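PDB 2BBR: viral CASP8 and FADD-like apoptosis regulator from Molluscum contagiosum virus subtype 1, which blocks death-receptor-induced apoptosis by interfering with host caspase-8 recruitment and activation at the death-inducing signaling complex, and also suppresses host NF-kappa-B activation. Local coordinates for residues S26-L31 with V61-V66; L31-A36 with L139-E144. All coordinates share one frame; numbering follows the deposited sequence.

Contact 1 lies in the buried core of the first death effector domain, where helix 22-31 packs on helix 57-66. Contact 2 joins the two domains: the loop after helix 22-31 reaches helix 136-145 of the second domain. Their centres are about 12 Å apart, and along the chain the segments alternate, 26-31, 31-36, 61-66 and then 139-144. Leu31 belongs to both segment pairs, and Met63 CE packs 3.9 Å from Cys32 SG. Phe30, on the same helix but taking no part in contact 1, packs its CD1 3.7 Å from Leu141 CG of the second domain. One helix thus contributes to both the core of the first domain and its interface with the second.

Contact 1 of 2, residues S26-L31 with V61-V66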
loop_
_atom_site.group_PDB
_atom_site.type_symbol
_atom_site.label_atom_id
_atom_site.label_comp_id
_atom_site.label_asym_id
_atom_site.label_seq_id
_atom_site.Cartn_x
_atom_site.Cartn_y
_atom_site.Cartn_z
ATOM N N SER A 26 -2.396 -6.861 6.959
ATOM C CA SER A 26 -3.035 -5.554 6.888
ATOM C C SER A 26 -2.472 -4.733 5.734
ATOM O O SER A 26 -3.210 -4.040 5.036
ATOM C CB SER A 26 -2.839 -4.805 8.210
ATOM O OG SER A 26 -3.449 -3.528 8.173
ATOM N N LEU A 27 -1.161 -4.805 5.539
ATOM C CA LEU A 27 -0.532 -4.065 4.457
ATOM C C LEU A 27 -1.020 -4.567 3.101
ATOM O O LEU A 27 -1.294 -3.774 2.204
ATOM C CB LEU A 27 0.994 -4.173 4.538
ATOM C CG LEU A 27 1.629 -3.646 5.828
ATOM C CD1 LEU A 27 3.140 -3.760 5.745
ATOM C CD2 LEU A 27 1.222 -2.200 6.048
ATOM N N LEU A 28 -1.132 -5.884 2.949
ATOM C CA LEU A 28 -1.601 -6.428 1.684
ATOM C C LEU A 28 -3.057 -6.059 1.447
ATOM O O LEU A 28 -3.441 -5.721 0.329
ATOM C CB LEU A 28 -1.428 -7.947 1.647
ATOM C CG LEU A 28 0.015 -8.455 1.622
ATOM C CD1 LEU A 28 0.014 -9.948 1.334
ATOM C CD2 LEU A 28 0.810 -7.717 0.550
ATOM N N LEU A 29 -3.875 -6.123 2.491
ATOM C CA LEU A 29 -5.277 -5.758 2.341
ATOM C C LEU A 29 -5.380 -4.306 1.878
ATOM O O LEU A 29 -6.220 -3.970 1.047
ATOM C CB LEU A 29 -6.035 -5.956 3.655
ATOM C CG LEU A 29 -6.427 -7.399 3.984
ATOM C CD1 LEU A 29 -7.083 -7.454 5.350
ATOM C CD2 LEU A 29 -7.378 -7.928 2.918
ATOM N N PHE A 30 -4.517 -3.447 2.412
ATOM C CA PHE A 30 -4.510 -2.041 2.021
ATOM C C PHE A 30 -4.118 -1.915 0.546
ATOM O O PHE A 30 -4.738 -1.167 -0.212
ATOM C CB PHE A 30 -3.527 -1.263 2.895
ATOM C CG PHE A 30 -3.317 0.158 2.459
ATOM C CD1 PHE A 30 -4.193 1.169 2.849
ATOM C CD2 PHE A 30 -2.239 0.489 1.650
ATOM C CE1 PHE A 30 -3.988 2.494 2.434
ATOM C CE2 PHE A 30 -2.030 1.798 1.235
ATOM C CZ PHE A 30 -2.904 2.804 1.627
ATOM N N LEU A 31 -3.093 -2.655 0.135
ATOM C CA LEU A 31 -2.650 -2.613 -1.256
ATOM C C LEU A 31 -3.766 -3.032 -2.210
ATOM O O LEU A 31 -3.829 -2.566 -3.352
ATOM C CB LEU A 31 -1.441 -3.533 -1.465
ATOM C CG LEU A 31 -0.096 -3.082 -0.894
ATOM C CD1 LEU A 31 0.945 -4.162 -1.147
ATOM C CD2 LEU A 31 0.332 -1.763 -1.534
ATOM N N VAL A 61 4.907 -10.568 -6.883
ATOM C CA VAL A 61 6.292 -10.168 -6.694
ATOM C C VAL A 61 6.347 -8.753 -6.117
ATOM O O VAL A 61 7.119 -8.483 -5.194
ATOM C CB VAL A 61 7.062 -10.259 -8.030
ATOM C CG1 VAL A 61 8.388 -9.525 -7.938
ATOM C CG2 VAL A 61 7.310 -11.724 -8.371
ATOM N N GLU A 62 5.515 -7.854 -6.636
ATOM C CA GLU A 62 5.494 -6.485 -6.123
ATOM C C GLU A 62 5.041 -6.466 -4.670
ATOM O O GLU A 62 5.600 -5.743 -3.845
ATOM C CB GLU A 62 4.564 -5.600 -6.950
ATOM C CG GLU A 62 5.102 -5.248 -8.314
ATOM C CD GLU A 62 4.424 -4.022 -8.886
ATOM O OE1 GLU A 62 3.456 -4.176 -9.660
ATOM O OE2 GLU A 62 4.858 -2.906 -8.543
ATOM N N MET A 63 4.012 -7.247 -4.355
ATOM C CA MET A 63 3.530 -7.304 -2.983
ATOM C C MET A 63 4.643 -7.729 -2.038
ATOM O O MET A 63 4.864 -7.097 -1.007
ATOM C CB MET A 63 2.371 -8.287 -2.856
ATOM C CG MET A 63 1.098 -7.832 -3.527
ATOM S SD MET A 63 -0.187 -9.069 -3.364
ATOM C CE MET A 63 -1.474 -8.346 -4.378
ATOM N N LEU A 64 5.342 -8.803 -2.388
ATOM C CA LEU A 64 6.422 -9.286 -1.533
ATOM C C LEU A 64 7.555 -8.267 -1.424
ATOM O O LEU A 64 8.151 -8.105 -0.360
ATOM C CB LEU A 64 6.953 -10.628 -2.048
ATOM C CG LEU A 64 5.952 -11.789 -1.984
ATOM C CD1 LEU A 64 6.568 -13.033 -2.608
ATOM C CD2 LEU A 64 5.552 -12.049 -0.536
ATOM N N TYR A 65 7.854 -7.584 -2.522
ATOM C CA TYR A 65 8.907 -6.578 -2.500
ATOM C C TYR A 65 8.539 -5.442 -1.546
ATOM O O TYR A 65 9.349 -5.021 -0.720
ATOM C CB TYR A 65 9.128 -6.008 -3.898
ATOM C CG TYR A 65 10.254 -5.002 -3.951
ATOM C CD1 TYR A 65 11.570 -5.412 -4.149
ATOM C CD2 TYR A 65 10.010 -3.641 -3.756
ATOM C CE1 TYR A 65 12.617 -4.494 -4.151
ATOM C CE2 TYR A 65 11.052 -2.716 -3.755
ATOM C CZ TYR A 65 12.352 -3.154 -3.953
ATOM O OH TYR A 65 13.389 -2.246 -3.945
ATOM N N VAL A 66 7.310 -4.950 -1.663
ATOM C CA VAL A 66 6.852 -3.866 -0.805
ATOM C C VAL A 66 6.905 -4.278 0.667
ATOM O O VAL A 66 7.188 -3.454 1.534
ATOM C CB VAL A 66 5.414 -3.432 -1.189
ATOM C CG1 VAL A 66 4.875 -2.429 -0.178
ATOM C CG2 VAL A 66 5.418 -2.816 -2.582
#
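Segments 26-31 and 61-66 pack with their axes 10.7 Å apart at closest approach and 132° between their N-to-C directions, nearer antiparallel than parallel; the nearest CA atoms are those of Leu28 and Met63, 7.0 Å apart. The interface is wholly apolar and built from Leu28 and Leu31, one turn apart on the first helix, and Met63 and Val66, similarly spaced on the second. The closest touch is Leu28 CD2 on Met63 CB at 3.8 Å; the same methyl also lies 4.1 Å from Met63 CG, so a single leucine branch rests on the root of the methionine chain. The two side chains meet at a slant. In Met63, CG stands opposite the carbonyl carbon (chi1 -70°) and the chain continues extended, carrying SD and CE beyond the leucine methyl toward Cys32. Leu31 points into the interface and places CD1 between the two partners more loosely, 4.4 Å from Met63 CG and likewise 4.4 Å from Val66 CG1. All four residues are buried, and no hydrogen bond joins the segments, so apolar packing carries the contact. Val101 of helix 95-104 touches both Leu31 and Val66, bringing the second domain against this edge of the core, while Leu20 packs on Leu28. On helix 57-66, Glu62 holds its carboxylate away from the leucines, in a salt bridge with Lys98. These buried leucine, methionine and valine side chains form part of the hydrophobic core of the helical bundle that defines the death effector domain, a member of the death-fold superfamily.

Contact 2 of 2, residues L31-A36 with L139-E144; sequences LCHDAA and LVLALE
His33 and Leu141 make the closest contact between segment 31-36 and helix segment 139-144, a CH-pi interaction. The CD2 methyl of Leu141 sits 3.6 Å from the centroid of the His33 ring and only 3° off the ring normal, squarely over one face. All five ring atoms are accordingly almost equidistant from it, with NE2 at 3.7 Å from Leu141 CD2. The other branch, CD1, comes only to 4.1 Å from ND1 of His33. With CG anti to the backbone N (chi1 -169°), the imidazole extends from the loop to helix 136-145, where it meets the leucine methyl, and the two side chains run past each other in opposite senses.

No polar bond crosses between the segments: Glu144 OE1 only comes within 4.2 Å of His33 CD2, oblique to the ring. Instead, Arg97 of helix 95-104 spans them, NH1 in a salt bridge with Glu144 OE2 and NH2 with Asp34 OD1; Glu144 OE2 is also hydrogen-bonded to Tyr96 OH.

A methyl-on-imidazole contact thus lies beside an arginine shared by two carboxylates, whose positive charge probably offsets the repulsion between Asp34 and Glu144 where the two death effector domains meet.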
loop_
_atom_site.group_PDB
_atom_site.type_symbol
_atom_site.label_atom_id
_atom_site.label_comp_id
_atom_site.label_asym_id
_atom_site.label_seq_id
_atom_site.Cartn_x
_atom_site.Cartn_y
_atom_site.Cartn_z
ATOM N N LEU A 31 -3.093 -2.655 0.135
ATOM C CA LEU A 31 -2.650 -2.613 -1.256
ATOM C C LEU A 31 -3.766 -3.032 -2.210
ATOM O O LEU A 31 -3.829 -2.566 -3.352
ATOM C CB LEU A 31 -1.441 -3.533 -1.465
ATOM C CG LEU A 31 -0.096 -3.082 -0.894
ATOM C CD1 LEU A 31 0.945 -4.162 -1.147
ATOM C CD2 LEU A 31 0.332 -1.763 -1.534
ATOM N N CYS A 32 -4.645 -3.910 -1.730
ATOM C CA CYS A 32 -5.760 -4.416 -2.528
ATOM C C CYS A 32 -7.055 -3.649 -2.296
ATOM O O CYS A 32 -8.109 -4.066 -2.769
ATOM C CB CYS A 32 -6.019 -5.888 -2.196
ATOM S SG CYS A 32 -4.649 -7.004 -2.524
ATOM N N HIS A 33 -6.977 -2.525 -1.590
ATOM C CA HIS A 33 -8.168 -1.748 -1.263
ATOM C C HIS A 33 -9.074 -1.359 -2.431
ATOM O O HIS A 33 -10.295 -1.469 -2.325
ATOM C CB HIS A 33 -7.770 -0.489 -0.493
ATOM C CG HIS A 33 -8.930 0.244 0.108
ATOM N ND1 HIS A 33 -9.636 -0.232 1.191
ATOM C CD2 HIS A 33 -9.517 1.414 -0.240
ATOM C CE1 HIS A 33 -10.610 0.613 1.485
ATOM N NE2 HIS A 33 -10.558 1.620 0.631
ATOM N N ASP A 34 -8.491 -0.901 -3.533
ATOM C CA ASP A 34 -9.281 -0.488 -4.691
ATOM C C ASP A 34 -9.824 -1.657 -5.503
ATOM O O ASP A 34 -10.971 -1.632 -5.951
ATOM C CB ASP A 34 -8.448 0.397 -5.616
ATOM C CG ASP A 34 -7.850 1.584 -4.901
ATOM O OD1 ASP A 34 -8.613 2.340 -4.264
ATOM O OD2 ASP A 34 -6.618 1.760 -4.978
ATOM N N ALA A 35 -8.999 -2.681 -5.694
ATOM C CA ALA A 35 -9.398 -3.840 -6.486
ATOM C C ALA A 35 -10.288 -4.837 -5.752
ATOM O O ALA A 35 -11.182 -5.435 -6.355
ATOM C CB ALA A 35 -8.157 -4.547 -7.015
ATOM N N ALA A 36 -10.047 -5.019 -4.459
ATOM C CA ALA A 36 -10.827 -5.965 -3.664
ATOM C C ALA A 36 -11.618 -5.261 -2.568
ATOM O O ALA A 36 -11.256 -5.317 -1.393
ATOM C CB ALA A 36 -9.904 -7.012 -3.053
ATOM N N LEU A 139 -4.666 4.830 9.112
ATOM C CA LEU A 139 -4.790 6.283 9.185
ATOM C C LEU A 139 -5.052 6.808 7.766
ATOM O O LEU A 139 -5.908 7.673 7.561
ATOM C CB LEU A 139 -3.502 6.905 9.735
ATOM C CG LEU A 139 -3.368 8.428 9.628
ATOM C CD1 LEU A 139 -4.512 9.108 10.366
ATOM C CD2 LEU A 139 -2.024 8.865 10.199
ATOM N N VAL A 140 -4.323 6.282 6.784
ATOM C CA VAL A 140 -4.517 6.709 5.401
ATOM C C VAL A 140 -5.951 6.430 4.948
ATOM O O VAL A 140 -6.603 7.300 4.372
ATOM C CB VAL A 140 -3.516 6.009 4.450
ATOM C CG1 VAL A 140 -3.828 6.372 2.996
ATOM C CG2 VAL A 140 -2.095 6.420 4.805
ATOM N N LEU A 141 -6.453 5.231 5.219
ATOM C CA LEU A 141 -7.816 4.914 4.818
ATOM C C LEU A 141 -8.823 5.824 5.514
ATOM O O LEU A 141 -9.807 6.244 4.902
ATOM C CB LEU A 141 -8.136 3.443 5.106
ATOM C CG LEU A 141 -7.390 2.428 4.229
ATOM C CD1 LEU A 141 -7.791 1.019 4.641
ATOM C CD2 LEU A 141 -7.713 2.658 2.759
ATOM N N ALA A 142 -8.588 6.129 6.786
ATOM C CA ALA A 142 -9.494 7.007 7.520
ATOM C C ALA A 142 -9.537 8.387 6.861
ATOM O O ALA A 142 -10.607 8.984 6.717
ATOM C CB ALA A 142 -9.055 7.123 8.972
ATOM N N LEU A 143 -8.374 8.895 6.465
ATOM C CA LEU A 143 -8.309 10.192 5.800
ATOM C C LEU A 143 -9.000 10.122 4.440
ATOM O O LEU A 143 -9.697 11.055 4.044
ATOM C CB LEU A 143 -6.850 10.627 5.623
ATOM C CG LEU A 143 -6.097 11.000 6.905
ATOM C CD1 LEU A 143 -4.604 11.048 6.627
ATOM C CD2 LEU A 143 -6.594 12.332 7.444
ATOM N N GLU A 144 -8.809 9.014 3.729
ATOM C CA GLU A 144 -9.442 8.830 2.425
ATOM C C GLU A 144 -10.956 8.808 2.562
ATOM O O GLU A 144 -11.678 9.391 1.754
ATOM C CB GLU A 144 -9.044 7.487 1.810
ATOM C CG GLU A 144 -7.727 7.428 1.081
ATOM C CD GLU A 144 -7.506 6.064 0.448
ATOM O OE1 GLU A 144 -8.473 5.511 -0.127
ATOM O OE2 GLU A 144 -6.373 5.553 0.524
#